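Local coordinates for C3-degrading proteinase (CppA protein) (Streptococcus pneumoniae, PDB 3E0R) that probably degrades the complement protein C3, and is built from two regions related to the glyoxalase superfamily, at residues A[15-19]-A[190-194]; A[23-28]-A[111-115]; A[67-72]-A[114-118]; A[71-75]-A[193-197]. One frame throughout, in Å; residues are numbered along the deposited sequence.

Contact 1: A[15-19]-A[190-194]; sequences TLKAN and NTVTW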
# COMPACT_ATOMS: atom_id res chain seq x y z
N THR A 15 -0.37 -5.49 -1.84
CA THR A 15 -1.69 -6.04 -2.05
C THR A 15 -2.36 -6.00 -0.70
O THR A 15 -1.85 -6.59 0.28
CB THR A 15 -1.71 -7.53 -2.54
OG1 THR A 15 -1.07 -7.63 -3.84
CG2 THR A 15 -3.18 -8.09 -2.58
N LEU A 16 -3.49 -5.29 -0.66
CA LEU A 16 -4.39 -5.25 0.48
C LEU A 16 -5.61 -6.11 0.16
O LEU A 16 -6.19 -6.02 -0.93
CB LEU A 16 -4.81 -3.80 0.79
CG LEU A 16 -3.67 -2.80 1.06
CD1 LEU A 16 -4.25 -1.40 1.42
CD2 LEU A 16 -2.68 -3.26 2.20
N LYS A 17 -6.00 -6.95 1.11
CA LYS A 17 -7.25 -7.69 1.01
C LYS A 17 -8.47 -6.77 1.26
O LYS A 17 -8.43 -5.88 2.13
CB LYS A 17 -7.22 -8.91 1.92
CG LYS A 17 -6.15 -9.84 1.49
CD LYS A 17 -5.97 -11.01 2.46
CE LYS A 17 -7.03 -12.12 2.31
NZ LYS A 17 -7.30 -12.86 3.57
N ALA A 18 -9.49 -6.96 0.41
CA ALA A 18 -10.71 -6.13 0.35
C ALA A 18 -11.89 -7.06 0.54
O ALA A 18 -11.90 -8.14 -0.01
CB ALA A 18 -10.83 -5.43 -0.99
N ASN A 19 -12.88 -6.64 1.33
CA ASN A 19 -14.11 -7.44 1.53
C ASN A 19 -15.12 -7.14 0.43
O ASN A 19 -15.34 -7.96 -0.44
CB ASN A 19 -14.71 -7.20 2.93
CG ASN A 19 -16.07 -7.94 3.16
OD1 ASN A 19 -16.58 -8.67 2.30
ND2 ASN A 19 -16.65 -7.72 4.33
N ASN A 190 -2.16 -15.16 5.97
CA ASN A 190 -2.74 -14.05 5.22
C ASN A 190 -4.14 -14.27 4.67
O ASN A 190 -4.77 -13.33 4.16
CB ASN A 190 -1.79 -13.53 4.13
CG ASN A 190 -1.64 -14.45 2.94
OD1 ASN A 190 -1.44 -13.97 1.84
ND2 ASN A 190 -1.64 -15.75 3.15
N THR A 191 -4.62 -15.50 4.79
CA THR A 191 -5.99 -15.85 4.49
C THR A 191 -6.94 -15.52 5.66
O THR A 191 -8.15 -15.53 5.48
CB THR A 191 -6.09 -17.35 4.25
OG1 THR A 191 -5.55 -18.01 5.40
CG2 THR A 191 -5.30 -17.77 3.03
N VAL A 192 -6.39 -15.24 6.84
CA VAL A 192 -7.23 -15.18 8.04
C VAL A 192 -8.00 -13.84 8.17
O VAL A 192 -9.18 -13.84 8.61
CB VAL A 192 -6.43 -15.57 9.36
CG1 VAL A 192 -7.28 -15.33 10.64
CG2 VAL A 192 -5.93 -17.06 9.30
N THR A 193 -7.34 -12.75 7.76
CA THR A 193 -7.79 -11.38 8.03
C THR A 193 -7.76 -10.54 6.77
O THR A 193 -7.05 -10.91 5.84
CB THR A 193 -6.87 -10.67 9.09
OG1 THR A 193 -5.51 -10.72 8.62
CG2 THR A 193 -7.00 -11.36 10.53
N TRP A 194 -8.50 -9.43 6.75
CA TRP A 194 -8.34 -8.36 5.70
C TRP A 194 -7.19 -7.44 6.04
O TRP A 194 -7.29 -6.62 6.95
CB TRP A 194 -9.64 -7.53 5.53
CG TRP A 194 -10.79 -8.36 4.93
CD1 TRP A 194 -10.87 -8.82 3.63
CD2 TRP A 194 -11.97 -8.84 5.60
NE1 TRP A 194 -12.02 -9.55 3.47
CE2 TRP A 194 -12.73 -9.56 4.64
CE3 TRP A 194 -12.48 -8.70 6.90
CZ2 TRP A 194 -13.95 -10.14 4.95
CZ3 TRP A 194 -13.70 -9.28 7.21
CH2 TRP A 194 -14.42 -10.00 6.23
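Lys17 and Trp194 meet where the end of strand 9-18 runs past a loop: the lysine amine enters the turn at 190-193, while the indole lies against the backbone at the strand end and against Asn19. The lysine leaves the strand with CG anti to the carbonyl carbon (chi1 -63°) and bends at chi3, which carries its ammonium group into that turn. There NZ donates to two backbone carbonyls. Asn190 O receives Lys17 NZ at 2.6 Å, in the carbonyl plane and on a lone pair; Thr193 O lies 3.0 Å from Lys17 NZ, which stands well above that carbonyl plane. One amine thus ties together both ends of a turn that lacks regular helical bonds.

Trp194 reaches back toward the strand end. Its CD1 edge abuts the Lys17 backbone, while Asn19 CB sits over one face in a CH-pi contact, 3.9 Å from the centroid of the five-membered ring. The Asn19 amide, its CG anti to the backbone N (chi1 176°), lies almost parallel to the indole, their planes 7° apart. Trp194 NE1 is hydrogen-bonded to Ala60 O. Strand 9-18 is flanked in its sheet by strands 53-59 and 196-203, and the 190-194 loop leads, one residue on, into the latter.

Contact 2: A[23-28]-A[111-115]; sequences LNETFY and IFSPE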
# COMPACT_ATOMS: atom_id res chain seq x y z
N LEU A 23 -17.33 -1.24 -2.59
CA LEU A 23 -16.95 -0.32 -1.52
C LEU A 23 -15.53 0.20 -1.70
O LEU A 23 -15.29 1.41 -1.67
CB LEU A 23 -17.01 -1.00 -0.14
CG LEU A 23 -18.22 -0.84 0.76
CD1 LEU A 23 -18.01 -1.62 2.06
CD2 LEU A 23 -18.47 0.65 1.02
N ASN A 24 -14.61 -0.74 -1.84
CA ASN A 24 -13.18 -0.43 -1.96
C ASN A 24 -12.90 0.36 -3.26
O ASN A 24 -12.12 1.32 -3.26
CB ASN A 24 -12.33 -1.71 -1.82
CG ASN A 24 -12.23 -2.20 -0.38
OD1 ASN A 24 -11.24 -1.94 0.29
ND2 ASN A 24 -13.29 -2.84 0.14
N GLU A 25 -13.56 -0.02 -4.34
CA GLU A 25 -13.46 0.74 -5.62
C GLU A 25 -13.89 2.18 -5.46
O GLU A 25 -13.23 3.10 -5.91
CB GLU A 25 -14.38 0.16 -6.69
CG GLU A 25 -14.05 -1.21 -7.21
CD GLU A 25 -14.88 -1.54 -8.48
OE1 GLU A 25 -16.02 -1.07 -8.61
OE2 GLU A 25 -14.36 -2.26 -9.36
N THR A 26 -15.04 2.37 -4.82
CA THR A 26 -15.58 3.69 -4.60
C THR A 26 -14.60 4.57 -3.85
O THR A 26 -14.57 5.78 -4.06
CB THR A 26 -16.90 3.64 -3.81
OG1 THR A 26 -17.74 2.63 -4.39
CG2 THR A 26 -17.62 4.97 -3.84
N PHE A 27 -13.82 3.95 -2.97
CA PHE A 27 -12.90 4.66 -2.08
C PHE A 27 -11.64 5.05 -2.85
O PHE A 27 -11.28 6.24 -2.93
CB PHE A 27 -12.58 3.77 -0.83
CG PHE A 27 -11.61 4.38 0.12
CD1 PHE A 27 -11.98 5.45 0.93
CD2 PHE A 27 -10.32 3.91 0.19
CE1 PHE A 27 -11.08 6.03 1.80
CE2 PHE A 27 -9.41 4.48 1.05
CZ PHE A 27 -9.77 5.52 1.86
N TYR A 28 -11.01 4.06 -3.47
CA TYR A 28 -9.68 4.28 -4.05
C TYR A 28 -9.74 5.03 -5.37
O TYR A 28 -8.88 5.89 -5.67
CB TYR A 28 -8.99 2.95 -4.20
CG TYR A 28 -8.43 2.45 -2.90
CD1 TYR A 28 -7.28 3.02 -2.37
CD2 TYR A 28 -9.00 1.36 -2.24
CE1 TYR A 28 -6.74 2.54 -1.15
CE2 TYR A 28 -8.45 0.86 -1.02
CZ TYR A 28 -7.34 1.49 -0.49
OH TYR A 28 -6.80 1.02 0.66
N ILE A 111 -7.48 9.40 5.96
CA ILE A 111 -8.80 8.84 5.78
C ILE A 111 -8.67 7.31 5.98
O ILE A 111 -7.64 6.75 5.65
CB ILE A 111 -9.32 9.23 4.40
CG1 ILE A 111 -10.82 9.02 4.30
CG2 ILE A 111 -8.59 8.48 3.30
CD1 ILE A 111 -11.43 9.68 3.09
N PHE A 112 -9.69 6.67 6.55
CA PHE A 112 -9.78 5.22 6.66
C PHE A 112 -10.51 4.61 5.42
O PHE A 112 -11.50 5.13 4.88
CB PHE A 112 -10.50 4.80 7.95
CG PHE A 112 -9.61 4.85 9.22
CD1 PHE A 112 -8.78 3.79 9.56
CD2 PHE A 112 -9.65 5.94 10.09
CE1 PHE A 112 -7.97 3.84 10.73
CE2 PHE A 112 -8.84 5.97 11.24
CZ PHE A 112 -8.01 4.93 11.56
N SER A 113 -9.98 3.48 4.99
CA SER A 113 -10.58 2.73 3.92
C SER A 113 -11.68 1.83 4.53
O SER A 113 -11.72 1.62 5.76
CB SER A 113 -9.50 1.87 3.26
OG SER A 113 -9.45 0.62 3.93
N PRO A 114 -12.54 1.25 3.68
CA PRO A 114 -13.56 0.28 4.08
C PRO A 114 -13.01 -0.90 4.92
O PRO A 114 -13.79 -1.52 5.63
CB PRO A 114 -14.10 -0.26 2.75
CG PRO A 114 -13.73 0.70 1.74
CD PRO A 114 -12.54 1.46 2.21
N GLU A 115 -11.71 -1.21 4.83
CA GLU A 115 -11.13 -2.30 5.65
C GLU A 115 -10.31 -1.76 6.82
O GLU A 115 -9.54 -2.50 7.48
CB GLU A 115 -10.28 -3.23 4.79
CG GLU A 115 -10.88 -3.64 3.50
CD GLU A 115 -12.15 -4.40 3.63
OE1 GLU A 115 -12.39 -5.14 4.64
OE2 GLU A 115 -12.94 -4.27 2.66
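The carbonyl oxygen of Phe112 comes unusually close to the ring of Phe27, Phe112 O lying only 3.2 Å from Phe27 CE1, although the approach is oblique. The backbone of the 111-115 segment passes over one face and round the far end of this phenylalanine. Ser113 CA lies over the face, 3.7 Å from the ring centroid and 18° off the normal, and Pro114 CD joins it as a second CH-pi donor nearer CG. At the far end of the ring, Ile111 CG2 meets Phe27 CZ at 3.5 Å near the ring plane. Phe27 reaches this position because its CG stands anti to the backbone N (chi1 178°), which sends the ring out from the helix toward the end of the strand.

Leu23 and Asn24, one helical turn before Phe27, rest against the Pro114 ring, with Pro114 CG 4.1 Å from Leu23 CB. Beside it the Asn24 amide and the Glu115 carboxylate are nearly coplanar. Asn24 ND2 donates to Glu115 OE2 at 2.9 Å with an angle of 158° at the hydrogen, meeting OE2 on its anti lone pair. The same OE2 also accepts from Asn19 N, and ND2 also donates to Asn20 O, so each of the two atoms has two partners. Ser113 OG accepts from Glu115 N at 3.0 Å in an ST turn at the bend after the strand; OG also accepts from Asp117 N.

Helix 21-31 is thereby packed on the end of strand 107-112, a member of the seven-stranded sheet, while Asn24 and Tyr28 of the helix touch strands 9-18 and 53-59 of the eight-stranded sheet.

Contact 3: A[67-72]-A[114-118]; sequences KVEGRK and PEDDL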
# COMPACT_ATOMS: atom_id res chain seq x y z
N LYS A 67 -12.01 -9.50 10.36
CA LYS A 67 -11.43 -8.22 10.63
C LYS A 67 -10.22 -8.43 11.57
O LYS A 67 -10.27 -9.25 12.49
CB LYS A 67 -12.50 -7.35 11.30
CG LYS A 67 -12.52 -5.87 10.86
CD LYS A 67 -13.25 -5.61 9.48
CE LYS A 67 -13.95 -4.17 9.40
NZ LYS A 67 -13.71 -3.33 8.12
N VAL A 68 -9.14 -7.69 11.34
CA VAL A 68 -8.02 -7.64 12.31
C VAL A 68 -8.51 -7.13 13.69
O VAL A 68 -9.36 -6.25 13.78
CB VAL A 68 -6.78 -6.80 11.82
CG1 VAL A 68 -5.63 -6.82 12.88
CG2 VAL A 68 -6.29 -7.28 10.43
N GLU A 69 -7.99 -7.74 14.74
CA GLU A 69 -8.12 -7.24 16.08
C GLU A 69 -6.75 -6.67 16.47
O GLU A 69 -5.73 -7.38 16.46
CB GLU A 69 -8.51 -8.34 17.08
CG GLU A 69 -9.92 -8.92 16.85
CD GLU A 69 -11.04 -7.92 17.16
OE1 GLU A 69 -10.94 -7.23 18.23
OE2 GLU A 69 -12.00 -7.83 16.32
N GLY A 70 -6.76 -5.39 16.82
CA GLY A 70 -5.53 -4.72 17.21
C GLY A 70 -4.87 -4.13 15.99
O GLY A 70 -5.51 -3.85 15.00
N ARG A 71 -3.57 -3.92 16.11
CA ARG A 71 -2.81 -3.29 15.08
C ARG A 71 -2.82 -4.19 13.85
O ARG A 71 -2.82 -5.45 13.96
CB ARG A 71 -1.38 -2.98 15.55
CG ARG A 71 -1.25 -1.64 16.16
CD ARG A 71 0.14 -1.35 16.67
NE ARG A 71 0.20 -0.01 17.25
CZ ARG A 71 1.30 0.67 17.52
NH1 ARG A 71 2.50 0.18 17.25
NH2 ARG A 71 1.19 1.88 18.06
N LYS A 72 -2.85 -3.54 12.69
CA LYS A 72 -2.78 -4.29 11.42
C LYS A 72 -1.33 -4.33 11.03
O LYS A 72 -0.55 -3.48 11.43
CB LYS A 72 -3.60 -3.61 10.32
CG LYS A 72 -5.09 -3.54 10.55
CD LYS A 72 -5.81 -3.01 9.28
CE LYS A 72 -6.28 -4.14 8.35
NZ LYS A 72 -6.83 -3.67 7.03
N PRO A 114 -12.54 1.25 3.68
CA PRO A 114 -13.56 0.28 4.08
C PRO A 114 -13.01 -0.90 4.92
O PRO A 114 -13.79 -1.52 5.63
CB PRO A 114 -14.10 -0.26 2.75
CG PRO A 114 -13.73 0.70 1.74
CD PRO A 114 -12.54 1.46 2.21
N GLU A 115 -11.71 -1.21 4.83
CA GLU A 115 -11.13 -2.30 5.65
C GLU A 115 -10.31 -1.76 6.82
O GLU A 115 -9.54 -2.50 7.48
CB GLU A 115 -10.28 -3.23 4.79
CG GLU A 115 -10.88 -3.64 3.50
CD GLU A 115 -12.15 -4.40 3.63
OE1 GLU A 115 -12.39 -5.14 4.64
OE2 GLU A 115 -12.94 -4.27 2.66
N ASP A 116 -10.47 -0.45 7.03
CA ASP A 116 -9.90 0.34 8.15
C ASP A 116 -8.40 0.48 8.02
O ASP A 116 -7.68 0.56 9.00
CB ASP A 116 -10.25 -0.24 9.52
CG ASP A 116 -11.71 -0.40 9.73
OD1 ASP A 116 -12.42 0.63 9.75
OD2 ASP A 116 -12.15 -1.58 9.87
N ASP A 117 -7.93 0.51 6.80
CA ASP A 117 -6.56 0.82 6.53
C ASP A 117 -6.49 2.33 6.57
O ASP A 117 -7.32 3.02 5.99
CB ASP A 117 -6.19 0.26 5.17
CG ASP A 117 -6.14 -1.28 5.16
OD1 ASP A 117 -5.58 -1.83 6.15
OD2 ASP A 117 -6.61 -1.93 4.14
N LEU A 118 -5.50 2.86 7.29
CA LEU A 118 -5.29 4.31 7.38
C LEU A 118 -4.37 4.75 6.27
O LEU A 118 -3.27 4.22 6.12
CB LEU A 118 -4.69 4.66 8.74
CG LEU A 118 -4.50 6.12 9.17
CD1 LEU A 118 -5.76 7.02 9.07
CD2 LEU A 118 -4.05 6.10 10.59
O HOH W 1 -14.42 -5.67 5.93
O HOH W 2 -6.77 -4.80 4.55
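Two salt bridges join Lys67 and Lys72 to Asp116 and Asp117 respectively, each lysine crossing its aspartate at about a right angle. Lys67 NZ lies 2.9 Å from Asp116 OD2, which it meets from above the carboxylate plane, after a chain bent at chi2, chi3 and chi4. Lys72 NZ is modelled just 2.4 Å from Asp117 OD1; the pairing is clear, but so short a separation is doubtful as a measured length.

Both segments lie in loops: residues 67-72 lead toward strand 74-81, and residues 114-117 form the connection of a beta hairpin whose antiparallel arms are strands 107-112 and 118-122, Leu118 beginning the second arm. Asp116 sits in this turn with positive phi (69°), its CB directed toward the lysine loop.

Among direct bonds to the backbone, Lys72 NZ also donates to Glu115 O at 3.0 Å, from above the carbonyl plane. The bend of its chain at chi3 (93°) turns the amine toward this turn.

Water supplies the remaining links. One molecule donates to Glu115 OE1 at 2.5 Å and accepts a weak bond from Lys67 NZ. A second accepts from Lys72 NZ at 2.7 Å and donates to Asp117 OD2, thereby bridging the same ion pair through the other carboxylate oxygen.

Contact 4: A[71-75]-A[193-197]; sequences RKKLA and TWDLS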
# COMPACT_ATOMS: atom_id res chain seq x y z
N ARG A 71 -3.57 -3.92 16.11
CA ARG A 71 -2.81 -3.29 15.08
C ARG A 71 -2.82 -4.19 13.85
O ARG A 71 -2.82 -5.45 13.96
CB ARG A 71 -1.38 -2.98 15.55
CG ARG A 71 -1.25 -1.64 16.16
CD ARG A 71 0.14 -1.35 16.67
NE ARG A 71 0.20 -0.01 17.25
CZ ARG A 71 1.30 0.67 17.52
NH1 ARG A 71 2.50 0.18 17.25
NH2 ARG A 71 1.19 1.88 18.06
N LYS A 72 -2.85 -3.54 12.69
CA LYS A 72 -2.78 -4.29 11.42
C LYS A 72 -1.33 -4.33 11.03
O LYS A 72 -0.55 -3.48 11.43
CB LYS A 72 -3.60 -3.61 10.32
CG LYS A 72 -5.09 -3.54 10.55
CD LYS A 72 -5.81 -3.01 9.28
CE LYS A 72 -6.28 -4.14 8.35
NZ LYS A 72 -6.83 -3.67 7.03
N LYS A 73 -0.98 -5.31 10.20
CA LYS A 73 0.37 -5.38 9.59
C LYS A 73 0.65 -4.07 8.82
O LYS A 73 1.74 -3.51 8.90
CB LYS A 73 0.48 -6.61 8.71
CG LYS A 73 0.33 -7.92 9.46
CD LYS A 73 0.49 -9.12 8.50
CE LYS A 73 -0.20 -10.40 9.01
NZ LYS A 73 0.07 -11.61 8.16
N LEU A 74 -0.36 -3.54 8.15
CA LEU A 74 -0.27 -2.23 7.52
C LEU A 74 -0.57 -1.22 8.60
O LEU A 74 -1.70 -1.13 9.06
CB LEU A 74 -1.25 -2.06 6.34
CG LEU A 74 -1.11 -0.68 5.62
CD1 LEU A 74 0.10 -0.64 4.79
CD2 LEU A 74 -2.30 -0.34 4.79
N ALA A 75 0.45 -0.49 9.02
CA ALA A 75 0.30 0.61 9.95
C ALA A 75 -0.33 1.81 9.19
O ALA A 75 -1.42 2.25 9.56
CB ALA A 75 1.67 0.97 10.59
N THR A 193 -7.34 -12.75 7.76
CA THR A 193 -7.79 -11.38 8.03
C THR A 193 -7.76 -10.54 6.77
O THR A 193 -7.05 -10.91 5.84
CB THR A 193 -6.87 -10.67 9.09
OG1 THR A 193 -5.51 -10.72 8.62
CG2 THR A 193 -7.00 -11.36 10.53
N TRP A 194 -8.50 -9.43 6.75
CA TRP A 194 -8.34 -8.36 5.70
C TRP A 194 -7.19 -7.44 6.04
O TRP A 194 -7.29 -6.62 6.95
CB TRP A 194 -9.64 -7.53 5.53
CG TRP A 194 -10.79 -8.36 4.93
CD1 TRP A 194 -10.87 -8.82 3.63
CD2 TRP A 194 -11.97 -8.84 5.60
NE1 TRP A 194 -12.02 -9.55 3.47
CE2 TRP A 194 -12.73 -9.56 4.64
CE3 TRP A 194 -12.48 -8.70 6.90
CZ2 TRP A 194 -13.95 -10.14 4.95
CZ3 TRP A 194 -13.70 -9.28 7.21
CH2 TRP A 194 -14.42 -10.00 6.23
N ASP A 195 -6.05 -7.60 5.37
CA ASP A 195 -4.84 -6.83 5.74
C ASP A 195 -3.93 -6.82 4.55
O ASP A 195 -4.29 -7.37 3.55
CB ASP A 195 -4.11 -7.51 6.92
CG ASP A 195 -3.20 -6.54 7.72
OD1 ASP A 195 -2.84 -5.41 7.29
OD2 ASP A 195 -2.89 -6.95 8.84
N LEU A 196 -2.74 -6.24 4.70
CA LEU A 196 -1.65 -6.45 3.76
C LEU A 196 -1.25 -7.96 3.66
O LEU A 196 -0.87 -8.57 4.68
CB LEU A 196 -0.41 -5.60 4.19
CG LEU A 196 0.89 -5.79 3.37
CD1 LEU A 196 0.83 -5.07 1.95
CD2 LEU A 196 2.08 -5.34 4.21
N SER A 197 -1.35 -8.53 2.46
CA SER A 197 -1.16 -9.95 2.26
C SER A 197 0.01 -10.29 1.36
O SER A 197 0.55 -11.38 1.45
CB SER A 197 -2.39 -10.57 1.68
OG SER A 197 -2.70 -10.05 0.41
O HOH W 3 -1.33 -10.89 5.89
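Lys72 opens the contact by laying its chain alongside Asp195, the two side chains running in opposite directions, with Lys72 CB 3.6 Å from Asp195 OD1. Lys72 NZ gives a weak bond to Trp194 O, at 3.0 Å, while its stronger partner is Asp117.

At Lys73 the backbone takes over. Lys73 N donates to Asp195 OD2 at 2.9 Å, on the syn lone pair, with an angle of 155° at the hydrogen. The side chain crosses the aspartate at about a right angle and, extended beyond CG, carries Lys73 NZ to a water 2.8 Å away that donates in turn to Leu196 O; Val188 O and Asn235 O also accept from this amine.

Leu74 N follows with a bond to Asp195 OD1 at 3.2 Å. Asp195 can face both donors because its CG is anti to the backbone N (chi1 -158°). Its OD1 additionally takes a weak bond from Leu196 N. Leu74 CB then packs 4.2 Å from Leu196 CB.

One buried carboxylate thus accepts from two successive backbone N-H groups where strands 74-81 and 196-203 begin; these strands belong to different sheets, and the contact joins the two mixed sheets of this glyoxalase-clan protein.

Contacts 1, 3 and 4 cluster on one side of the chain's centre, contact 3 about 6 Å and contact 1 about 7 Å from contact 4, centre to centre; contact 2 stands apart, 12 to 15 Å from the others. Contacts 1 and 4 reach neighbouring strands 9-18 and 196-203 of the eight-stranded sheet, whereas strands 74-81 and 107-112, reached by contacts 4 and 2, belong to the seven-stranded one. Helix 21-31 of contact 2 follows strand 9-18. Along the chain, contacts 2 and 3 are nested within the loop closed by contact 1, while contacts 2 and 4 alternate. Contacts 1 and 4 pair the N-terminal with the C-terminal half, so the group knits both halves together.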